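Local coordinates for capsid polyprotein VP90 (Turkey astrovirus 2, PDB 3TS3) that forms, through this P2 globular domain, the projecting spike of the astrovirus capsid, whose full-length polyprotein probably self-assembles into the icosahedral immature shell, at residues L4-A9 and M99-T104. Numbering follows the deposited sequence. Where two conformers were deposited one is given.
Sequences LPLPQA and MQTMKT
Lys103 reaches across to the backbone of Ala9, its ammonium NZ giving a hydrogen bond of 2.6 Å to Ala9 O. The donor lies in the carbonyl plane, at a C=O...NZ angle of 154°. With CG anti to the backbone N the lysine chain runs out from the start of the helix, and a bend at chi3 (-69°) turns its end so that NZ reaches Ala9 O. Deeper in, the touch is apolar and light: methyl CD1 of Leu6 meets methyl CG2 of Thr101 at 4.2 Å, the two side chains crossing at a slant. Thr101 divides its branches between two tasks. While CG2 faces Leu6, OG1, at the N-cap position, caps the short, weakly bonded helix that follows by accepting from Thr104 N at 3.1 Å, almost straight at 176°. Thr101 N returns a bond to Thr104 OG1 at 3.0 Å, completing a capping box, and the Thr104 hydroxyl also donates to Gln100 OE1 at 2.8 Å, which links the box to the preceding strand. Leu4 and Pro7 pack on Thr104 and Val96, both of the second subunit. The N-terminal segment 4-9, with its 3-10 turn at 6-8, lightly touches the junction of strand 98-101 and helix 102-105. Leu6 also touches Val87 of strand 87-90, with which strand 98-101 pairs antiparallel through a classic beta bulge, Met99 and Gln100 both facing Leu88.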
ATOM      1  N   LEU C   4     -17.588  -2.303   4.495  1.00  8.27           N
ATOM      2  CA  LEU C   4     -17.018  -1.543   3.384  1.00  8.06           C
ATOM      3  C   LEU C   4     -17.948  -0.383   3.041  1.00  8.71           C
ATOM      4  O   LEU C   4     -19.137  -0.583   2.911  1.00  9.19           O
ATOM      5  CB  LEU C   4     -16.829  -2.436   2.151  1.00  8.53           C
ATOM      6  CG  LEU C   4     -15.812  -3.572   2.240  1.00  7.12           C
ATOM      7  CD1 LEU C   4     -15.779  -4.316   0.932  1.00  9.56           C
ATOM      8  CD2 LEU C   4     -14.423  -3.028   2.567  1.00  7.46           C
ATOM      9  N   PRO C   5     -17.421   0.828   2.906  1.00  8.21           N
ATOM     10  CA  PRO C   5     -15.991   1.141   3.027  1.00  8.08           C
ATOM     11  C   PRO C   5     -15.447   1.015   4.450  1.00  7.87           C
ATOM     12  O   PRO C   5     -16.152   1.288   5.408  1.00  6.97           O
ATOM     13  CB  PRO C   5     -15.896   2.598   2.550  1.00  8.96           C
ATOM     14  CG  PRO C   5     -17.239   3.008   2.114  1.00 10.24           C
ATOM     15  CD  PRO C   5     -18.236   2.006   2.574  1.00  8.67           C
ATOM     16  N   LEU C   6     -14.173   0.661   4.565  1.00  7.60           N
ATOM     17  CA  LEU C   6     -13.566   0.351   5.849  1.00  8.12           C
ATOM     18  C   LEU C   6     -13.607   1.476   6.872  1.00  7.51           C
ATOM     19  O   LEU C   6     -13.771   1.203   8.035  1.00  8.23           O
ATOM     20  CB  LEU C   6     -12.134  -0.176   5.694  1.00  8.69           C
ATOM     21  CG  LEU C   6     -11.914  -1.671   5.487  1.00 10.71           C
ATOM     22  CD1 LEU C   6     -10.421  -1.941   5.550  1.00 10.05           C
ATOM     23  CD2 LEU C   6     -12.640  -2.477   6.547  1.00  9.61           C
ATOM     24  N   PRO C   7     -13.488   2.728   6.448  1.00  7.64           N
ATOM     25  CA  PRO C   7     -13.525   3.824   7.416  1.00  7.82           C
ATOM     26  C   PRO C   7     -14.866   3.835   8.145  1.00  8.08           C
ATOM     27  O   PRO C   7     -14.943   4.328   9.258  1.00  8.59           O
ATOM     28  CB  PRO C   7     -13.357   5.065   6.545  1.00  7.72           C
ATOM     29  CG  PRO C   7     -12.526   4.580   5.403  1.00  7.25           C
ATOM     30  CD  PRO C   7     -13.082   3.205   5.117  1.00  7.34           C
ATOM     31  N   GLN C   8     -15.906   3.299   7.512  1.00  8.07           N
ATOM     32  CA  GLN C   8     -17.241   3.290   8.106  1.00  8.22           C
ATOM     33  C   GLN C   8     -17.548   2.037   8.914  1.00  8.88           C
ATOM     34  O   GLN C   8     -18.574   1.949   9.559  1.00  9.40           O
ATOM     35  CB  GLN C   8     -18.306   3.507   7.025  1.00  8.20           C
ATOM     36  CG  GLN C   8     -18.010   4.721   6.159  1.00  8.56           C
ATOM     37  CD  GLN C   8     -19.086   5.031   5.139  1.00  8.82           C
ATOM     38  OE1 GLN C   8     -20.217   4.599   5.262  1.00 10.79           O
ATOM     39  NE2 GLN C   8     -18.717   5.778   4.117  1.00 10.72           N
ATOM     40  N   ALA C   9     -16.647   1.072   8.882  1.00  8.58           N
ATOM     41  CA  ALA C   9     -16.886  -0.191   9.558  1.00  8.64           C
ATOM     42  C   ALA C   9     -16.983  -0.029  11.065  1.00  8.94           C
ATOM     43  O   ALA C   9     -16.296   0.788  11.648  1.00  8.97           O
ATOM     44  CB  ALA C   9     -15.796  -1.199   9.204  1.00  8.41           C
ATOM     45  N   MET C  99      -5.389  -6.770   8.958  1.00  6.69           N
ATOM     46  CA  MET C  99      -5.766  -7.398  10.192  0.50  6.27           C
ATOM     47  C   MET C  99      -5.987  -6.346  11.258  1.00  6.69           C
ATOM     48  O   MET C  99      -6.532  -6.699  12.291  1.00  7.59           O
ATOM     49  CB  MET C  99      -4.783  -8.508  10.634  0.50  5.92           C
ATOM     50  CG  MET C  99      -3.304  -8.115  10.688  0.50  4.96           C
ATOM     51  SD  MET C  99      -2.865  -7.392  12.285  0.50  3.55           S
ATOM     52  CE  MET C  99      -1.445  -6.385  11.865  0.50  6.12           C
ATOM     53  N   GLN C 100      -5.778  -5.078  10.922  1.00  6.14           N
ATOM     54  CA  GLN C 100      -6.260  -3.962  11.730  1.00  5.88           C
ATOM     55  C   GLN C 100      -6.677  -2.814  10.850  1.00  6.17           C
ATOM     56  O   GLN C 100      -6.138  -2.615   9.785  1.00  6.07           O
ATOM     57  CB  GLN C 100      -5.200  -3.396  12.692  1.00  6.31           C
ATOM     58  CG  GLN C 100      -4.478  -4.390  13.557  1.00  6.48           C
ATOM     59  CD  GLN C 100      -5.243  -4.784  14.804  1.00  8.13           C
ATOM     60  OE1 GLN C 100      -6.339  -4.302  15.070  1.00  7.92           O
ATOM     61  NE2 GLN C 100      -4.648  -5.665  15.580  1.00  9.17           N
ATOM     62  N   THR C 101      -7.642  -2.047  11.337  1.00  6.38           N
ATOM     63  CA  THR C 101      -7.924  -0.732  10.814  1.00  6.80           C
ATOM     64  C   THR C 101      -7.340   0.193  11.868  1.00  7.22           C
ATOM     65  O   THR C 101      -6.938  -0.251  12.925  1.00  7.70           O
ATOM     66  CB  THR C 101      -9.405  -0.436  10.670  1.00  6.67           C
ATOM     67  OG1 THR C 101     -10.039  -0.566  11.939  1.00  7.26           O
ATOM     68  CG2 THR C 101     -10.049  -1.389   9.688  1.00  6.64           C
ATOM     69  N   MET C 102      -7.284   1.481  11.585  1.00  7.51           N
ATOM     70  CA  MET C 102      -6.797   2.411  12.589  1.00  7.38           C
ATOM     71  C   MET C 102      -7.736   2.379  13.793  1.00  7.64           C
ATOM     72  O   MET C 102      -7.312   2.520  14.921  1.00  8.86           O
ATOM     73  CB  MET C 102      -6.631   3.824  12.029  1.00  7.13           C
ATOM     74  CG  MET C 102      -5.466   3.982  11.029  1.00  8.17           C
ATOM     75  SD  MET C 102      -3.833   3.444  11.638  1.00  9.88           S
ATOM     76  CE  MET C 102      -3.759   1.791  10.920  1.00  9.54           C
ATOM     77  N   LYS C 103      -9.025   2.197  13.545  1.00  7.66           N
ATOM     78  CA  LYS C 103      -9.964   2.119  14.656  1.00  7.95           C
ATOM     79  C   LYS C 103      -9.724   0.920  15.574  1.00  7.96           C
ATOM     80  O   LYS C 103      -9.650   1.069  16.778  1.00  8.20           O
ATOM     81  CB  LYS C 103     -11.395   2.055  14.117  1.00  8.02           C
ATOM     82  CG  LYS C 103     -12.446   1.891  15.195  1.00  9.26           C
ATOM     83  CD  LYS C 103     -13.813   1.605  14.616  1.00 10.33           C
ATOM     84  CE  LYS C 103     -14.371   2.800  13.893  1.00 10.79           C
ATOM     85  NZ  LYS C 103     -15.800   2.539  13.573  1.00 11.35           N
ATOM     86  N   THR C 104      -9.594  -0.268  15.002  1.00  7.50           N
ATOM     87  CA  THR C 104      -9.315  -1.458  15.805  1.00  7.53           C
ATOM     88  C   THR C 104      -7.943  -1.378  16.492  1.00  8.00           C
ATOM     89  O   THR C 104      -7.738  -1.893  17.579  1.00  8.51           O
ATOM     90  CB  THR C 104      -9.486  -2.782  15.029  1.00  8.02           C
ATOM     91  OG1 THR C 104      -8.469  -2.897  14.040  1.00  7.15           O
ATOM     92  CG2 THR C 104     -10.857  -2.862  14.368  1.00  7.40           C
TER